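Local coordinates for pseudouridylate synthase RPUSD4, mitochondrial (Homo sapiens, PDB 5UBA), which isomerises uridine to pseudouridine in mitochondrial RNAs, including the 16S ribosomal RNA whose assembly into a functional mitochondrial ribosome depends on it, at residues A[74-79]-A[90-95]; A[100-105]-A[257-262]. One frame throughout, in Å; residues are numbered along the deposited sequence.

Contact 1: residues A[74-79]-A[90-95]; sequences EPLHLC and MVLAWD
Leu76 lays one methyl over a face of the Trp94 indole: CD2 stands 3.6 Å from the centroid of the six-membered ring and 14° off its normal, a CH-pi contact. Water 1, in plane at the indole edge, bridges Trp94 O (2.7 Å) and Glu74 O (2.9 Å). The His77 imidazole presents its edge instead, CD2 lying 3.3 Å from Trp94 O, with Ala93 O also near the ring plane. An alanine in place of Trp94 would probably leave Leu76 CD2 without the aromatic surface it rests on and open a gap beside it. His77 and Ala93 form an antiparallel hydrogen-bonded pair, His77 N to Ala93 O at 2.8 Å and Ala93 N to His77 O at 2.9 Å. The next pair, Leu78 with Leu92, is non-hydrogen-bonded; its side chains run side by side, and Leu78 CD2 also meets Met90 CE at 3.6 Å, reached by an extended Met90 chain with CG anti to the backbone N (chi1 -176°). On the sheet face of His77 and Ala93, Cys79 SG packs 3.7 Å from Ala93 CB, while water 2 links Cys79 N to Val91 O. Strand 77-78 is one of two outermost strands of a four-stranded antiparallel sheet; it pairs with 89-93, which pairs with 36-41. Helix 57-69 packs against Leu76, Leu78 and Trp94, its His69 stacking on the indole, and helix 96-107 lies against His77 and Cys79.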
loop_
_atom_site.group_PDB
_atom_site.type_symbol
_atom_site.label_atom_id
_atom_site.label_comp_id
_atom_site.label_asym_id
_atom_site.label_seq_id
_atom_site.Cartn_x
_atom_site.Cartn_y
_atom_site.Cartn_z
ATOM N N GLU A 74 -5.544 28.173 -4.876
ATOM C CA GLU A 74 -6.539 27.479 -4.073
ATOM C C GLU A 74 -6.012 26.079 -3.825
ATOM O O GLU A 74 -5.070 25.679 -4.501
ATOM C CB GLU A 74 -7.893 27.444 -4.793
ATOM C CG GLU A 74 -8.557 28.817 -4.858
ATOM C CD GLU A 74 -8.962 29.319 -3.481
ATOM O OE1 GLU A 74 -8.460 30.389 -3.047
ATOM O OE2 GLU A 74 -9.779 28.631 -2.822
ATOM N N PRO A 75 -6.616 25.349 -2.864
ATOM C CA PRO A 75 -5.992 24.072 -2.456
ATOM C C PRO A 75 -5.906 23.022 -3.561
ATOM O O PRO A 75 -6.743 22.992 -4.464
ATOM C CB PRO A 75 -6.886 23.591 -1.306
ATOM C CG PRO A 75 -7.514 24.852 -0.761
ATOM C CD PRO A 75 -7.716 25.722 -1.956
ATOM N N LEU A 76 -4.869 22.191 -3.495
ATOM C CA LEU A 76 -4.835 20.976 -4.311
ATOM C C LEU A 76 -5.959 20.051 -3.851
ATOM O O LEU A 76 -6.488 20.175 -2.750
ATOM C CB LEU A 76 -3.449 20.313 -4.171
ATOM C CG LEU A 76 -2.350 20.984 -4.984
ATOM C CD1 LEU A 76 -0.957 20.752 -4.399
ATOM C CD2 LEU A 76 -2.355 20.484 -6.425
ATOM N N HIS A 77 -6.354 19.136 -4.750
ATOM C CA HIS A 77 -7.405 18.168 -4.530
ATOM C C HIS A 77 -6.888 16.740 -4.554
ATOM O O HIS A 77 -6.090 16.366 -5.414
ATOM C CB HIS A 77 -8.438 18.304 -5.647
ATOM C CG HIS A 77 -9.066 19.652 -5.686
ATOM N ND1 HIS A 77 -10.218 19.948 -4.999
ATOM C CD2 HIS A 77 -8.683 20.791 -6.302
ATOM C CE1 HIS A 77 -10.518 21.223 -5.184
ATOM N NE2 HIS A 77 -9.602 21.758 -5.967
ATOM N N LEU A 78 -7.414 15.958 -3.627
ATOM C CA LEU A 78 -7.198 14.505 -3.585
ATOM C C LEU A 78 -7.849 13.845 -4.800
ATOM O O LEU A 78 -8.956 14.236 -5.225
ATOM C CB LEU A 78 -7.837 13.896 -2.339
ATOM C CG LEU A 78 -7.298 14.324 -0.972
ATOM C CD1 LEU A 78 -8.159 13.770 0.151
ATOM C CD2 LEU A 78 -5.836 13.920 -0.818
ATOM N N CYS A 79 -7.139 12.866 -5.359
ATOM C CA CYS A 79 -7.670 12.006 -6.443
ATOM C C CYS A 79 -7.887 10.544 -6.078
ATOM O O CYS A 79 -8.563 9.835 -6.812
ATOM C CB CYS A 79 -6.711 12.061 -7.612
ATOM S SG CYS A 79 -6.530 13.707 -8.347
ATOM N N MET A 90 1.311 9.168 -5.087
ATOM C CA MET A 90 0.010 9.756 -4.763
ATOM C C MET A 90 -0.229 10.983 -5.651
ATOM O O MET A 90 0.550 11.942 -5.635
ATOM C CB MET A 90 -0.093 10.099 -3.275
ATOM C CG MET A 90 -1.455 10.621 -2.871
ATOM S SD MET A 90 -1.487 10.917 -1.101
ATOM C CE MET A 90 -3.121 11.628 -0.956
ATOM N N VAL A 91 -1.329 10.934 -6.405
ATOM C CA VAL A 91 -1.691 11.946 -7.387
ATOM C C VAL A 91 -2.658 12.974 -6.771
ATOM O O VAL A 91 -3.666 12.623 -6.171
ATOM C CB VAL A 91 -2.387 11.297 -8.610
ATOM C CG1 VAL A 91 -2.803 12.349 -9.615
ATOM C CG2 VAL A 91 -1.492 10.261 -9.264
ATOM N N LEU A 92 -2.285 14.237 -6.926
ATOM C CA LEU A 92 -3.110 15.377 -6.548
ATOM C C LEU A 92 -3.405 16.176 -7.809
ATOM O O LEU A 92 -2.647 16.142 -8.762
ATOM C CB LEU A 92 -2.337 16.279 -5.576
ATOM C CG LEU A 92 -1.763 15.613 -4.335
ATOM C CD1 LEU A 92 -0.921 16.592 -3.508
ATOM C CD2 LEU A 92 -2.863 15.041 -3.490
ATOM N N ALA A 93 -4.531 16.903 -7.808
ATOM C CA ALA A 93 -4.913 17.739 -8.942
ATOM C C ALA A 93 -5.181 19.182 -8.541
ATOM O O ALA A 93 -5.779 19.428 -7.498
ATOM C CB ALA A 93 -6.157 17.196 -9.601
ATOM N N TRP A 94 -4.811 20.083 -9.420
ATOM C CA TRP A 94 -5.085 21.514 -9.220
ATOM C C TRP A 94 -6.578 21.869 -9.283
ATOM O O TRP A 94 -7.061 22.667 -8.478
ATOM C CB TRP A 94 -4.338 22.305 -10.295
ATOM C CG TRP A 94 -2.884 22.338 -10.082
ATOM C CD1 TRP A 94 -1.914 21.777 -10.851
ATOM C CD2 TRP A 94 -2.216 23.002 -9.005
ATOM N NE1 TRP A 94 -0.671 22.037 -10.306
ATOM C CE2 TRP A 94 -0.834 22.778 -9.169
ATOM C CE3 TRP A 94 -2.659 23.742 -7.904
ATOM C CZ2 TRP A 94 0.128 23.297 -8.273
ATOM C CZ3 TRP A 94 -1.705 24.266 -7.024
ATOM C CH2 TRP A 94 -0.341 24.027 -7.216
ATOM N N ASP A 95 -7.294 21.234 -10.224
ATOM C CA ASP A 95 -8.686 21.562 -10.567
ATOM C C ASP A 95 -9.627 20.493 -9.988
ATOM O O ASP A 95 -9.351 19.305 -10.102
ATOM C CB ASP A 95 -8.791 21.626 -12.100
ATOM C CG ASP A 95 -10.165 22.040 -12.596
ATOM O OD1 ASP A 95 -10.462 23.248 -12.622
ATOM O OD2 ASP A 95 -10.932 21.146 -12.991
HETATM O O HOH W 1 -5.988 24.671 -7.102
HETATM O O HOH W 2 -4.868 11.848 -3.903
#

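Contact 2: residues A[100-105]-A[257-262]; sequences HQVQEL and LILPAL
Leu105 and Leu262 meet at the apolar centre, where CD1 of Leu105 is 3.7 Å from CD2 of Leu262. The other branch of Leu105 reaches Pro260 tip to tip, CD2 of the leucine lying 3.8 Å from CG of the proline. Leu105 points its CB toward segment 257-262, and with CG anti to the carbonyl carbon (chi1 -64°) its methyls reach both Pro260 and Leu262. Val102, one turn earlier, adds two looser contacts: its CG2 is 4.0 Å from Leu262 CD2, and its CG1 is 4.3 Å from Leu259 CD2. Leu262 CD2, met by valine and leucine methyls of the helix, also lies 3.6 Å from Gln101 NE2, where the apolar patch gives way to a polar edge. There Gln101 NE2 donates to Leu262 O at 3.0 Å, with an N-H...O angle of 158°. The bond is well aligned at both ends: the acceptor lies in the amide plane of Gln101 and the donor in the carbonyl plane, on a lone pair. An extended side chain, with CG anti to the backbone N (chi1 -170°), carries the amide out to this carbonyl. Helix 96-107 is joined here to the end of strand 252-259 and the loop that follows by apolar packing and one side-chain-to-backbone hydrogen bond. Leu262 also touches Met98 of that helix, and the strand pairs antiparallel with 112-120 and 269-272.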
loop_
_atom_site.group_PDB
_atom_site.type_symbol
_atom_site.label_atom_id
_atom_site.label_comp_id
_atom_site.label_asym_id
_atom_site.label_seq_id
_atom_site.Cartn_x
_atom_site.Cartn_y
_atom_site.Cartn_z
ATOM N N HIS A 100 -12.080 14.951 -9.991
ATOM C CA HIS A 100 -13.213 14.054 -10.223
ATOM C C HIS A 100 -12.951 13.109 -11.390
ATOM O O HIS A 100 -13.305 11.929 -11.305
ATOM C CB HIS A 100 -14.507 14.841 -10.478
ATOM C CG HIS A 100 -15.053 15.490 -9.253
ATOM N ND1 HIS A 100 -16.023 16.470 -9.304
ATOM C CD2 HIS A 100 -14.761 15.314 -7.943
ATOM C CE1 HIS A 100 -16.307 16.861 -8.075
ATOM N NE2 HIS A 100 -15.555 16.177 -7.231
ATOM N N GLN A 101 -12.326 13.623 -12.441
ATOM C CA GLN A 101 -11.981 12.795 -13.612
ATOM C C GLN A 101 -11.040 11.647 -13.221
ATOM O O GLN A 101 -11.259 10.468 -13.564
ATOM C CB GLN A 101 -11.365 13.660 -14.691
ATOM C CG GLN A 101 -11.194 12.969 -16.022
ATOM C CD GLN A 101 -10.573 13.875 -17.065
ATOM O OE1 GLN A 101 -10.798 15.090 -17.065
ATOM N NE2 GLN A 101 -9.794 13.295 -17.959
ATOM N N VAL A 102 -10.025 11.975 -12.436
ATOM C CA VAL A 102 -9.077 10.960 -11.981
ATOM C C VAL A 102 -9.726 9.958 -11.026
ATOM O O VAL A 102 -9.459 8.757 -11.137
ATOM C CB VAL A 102 -7.814 11.599 -11.360
ATOM C CG1 VAL A 102 -6.844 10.513 -10.888
ATOM C CG2 VAL A 102 -7.124 12.450 -12.409
ATOM N N GLN A 103 -10.552 10.434 -10.099
ATOM C CA GLN A 103 -11.323 9.577 -9.201
ATOM C C GLN A 103 -12.150 8.580 -10.028
ATOM O O GLN A 103 -12.199 7.400 -9.683
ATOM C CB GLN A 103 -12.233 10.413 -8.293
ATOM C CG GLN A 103 -11.509 11.213 -7.215
ATOM C CD GLN A 103 -12.335 12.377 -6.686
ATOM O OE1 GLN A 103 -13.564 12.328 -6.706
ATOM N NE2 GLN A 103 -11.662 13.424 -6.202
ATOM N N GLU A 104 -12.744 9.070 -11.119
ATOM C CA GLU A 104 -13.564 8.206 -11.991
ATOM C C GLU A 104 -12.707 7.161 -12.712
ATOM O O GLU A 104 -13.155 6.025 -12.879
ATOM C CB GLU A 104 -14.372 9.068 -12.963
ATOM C CG GLU A 104 -15.329 8.347 -13.909
ATOM C CD GLU A 104 -16.485 7.653 -13.232
ATOM O OE1 GLU A 104 -16.678 7.721 -11.991
ATOM O OE2 GLU A 104 -17.245 6.992 -13.995
ATOM N N LEU A 105 -11.490 7.517 -13.120
ATOM C CA LEU A 105 -10.558 6.532 -13.666
ATOM C C LEU A 105 -10.281 5.412 -12.671
ATOM O O LEU A 105 -10.231 4.224 -13.064
ATOM C CB LEU A 105 -9.254 7.182 -14.125
ATOM C CG LEU A 105 -9.311 8.180 -15.286
ATOM C CD1 LEU A 105 -7.977 8.836 -15.553
ATOM C CD2 LEU A 105 -9.843 7.497 -16.544
ATOM N N LEU A 257 1.929 3.821 -10.845
ATOM C CA LEU A 257 0.577 4.070 -11.337
ATOM C C LEU A 257 0.653 4.356 -12.806
ATOM O O LEU A 257 1.478 5.174 -13.213
ATOM C CB LEU A 257 -0.027 5.318 -10.690
ATOM C CG LEU A 257 -0.598 5.284 -9.301
ATOM C CD1 LEU A 257 -1.220 6.637 -8.981
ATOM C CD2 LEU A 257 -1.645 4.174 -9.140
ATOM N N ILE A 258 -0.190 3.717 -13.609
ATOM C CA ILE A 258 -0.257 4.053 -15.036
ATOM C C ILE A 258 -1.666 4.608 -15.264
ATOM O O ILE A 258 -2.653 3.889 -15.087
ATOM C CB ILE A 258 0.049 2.866 -15.965
ATOM C CG1 ILE A 258 1.383 2.197 -15.577
ATOM C CG2 ILE A 258 0.072 3.349 -17.422
ATOM C CD1 ILE A 258 1.673 0.929 -16.359
ATOM N N LEU A 259 -1.733 5.898 -15.598
ATOM C CA LEU A 259 -2.994 6.613 -15.799
ATOM C C LEU A 259 -3.206 6.745 -17.305
ATOM O O LEU A 259 -2.281 7.118 -18.019
ATOM C CB LEU A 259 -2.928 8.033 -15.228
ATOM C CG LEU A 259 -2.917 8.281 -13.733
ATOM C CD1 LEU A 259 -2.621 9.756 -13.457
ATOM C CD2 LEU A 259 -4.270 7.931 -13.158
ATOM N N PRO A 260 -4.427 6.472 -17.790
ATOM C CA PRO A 260 -4.706 6.778 -19.194
ATOM C C PRO A 260 -4.646 8.282 -19.455
ATOM O O PRO A 260 -4.623 9.089 -18.508
ATOM C CB PRO A 260 -6.117 6.207 -19.418
ATOM C CG PRO A 260 -6.709 6.053 -18.081
ATOM C CD PRO A 260 -5.595 5.950 -17.074
ATOM N N ALA A 261 -4.586 8.655 -20.730
ATOM C CA ALA A 261 -4.496 10.069 -21.123
ATOM C C ALA A 261 -5.674 10.881 -20.573
ATOM O O ALA A 261 -6.815 10.415 -20.579
ATOM C CB ALA A 261 -4.432 10.194 -22.640
ATOM N N LEU A 262 -5.376 12.078 -20.074
ATOM C CA LEU A 262 -6.379 12.933 -19.434
ATOM C C LEU A 262 -6.963 13.957 -20.403
ATOM O O LEU A 262 -8.155 14.270 -20.330
ATOM C CB LEU A 262 -5.775 13.626 -18.202
ATOM C CG LEU A 262 -5.485 12.700 -17.009
ATOM C CD1 LEU A 262 -4.635 13.411 -15.966
ATOM C CD2 LEU A 262 -6.776 12.182 -16.383
#

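How the contacts relate
Contact 1 precedes contact 2 along the chain, and their centres lie 12 Å apart on the same side of the molecule's centre. Helix 96-107, which follows strand 89-93 directly, joins them: it lies against the small antiparallel sheet of contact 1 and, in contact 2, against the end of strand 252-259 from the larger mixed sheet. Direct touches include Leu78 O with Gln103 NE2 (3.0 Å, probably a hydrogen bond), Cys79 CB with Val102 CG1 (3.6 Å) and Val91 CG2 with Leu257 CD1 (3.6 Å). Within this RluA-family catalytic domain, the helix therefore ties two sheets together. Met90 in contact 1 lies about 10 Å, side chain to side chain, from Asp83, the active-site residue inferred by similarity.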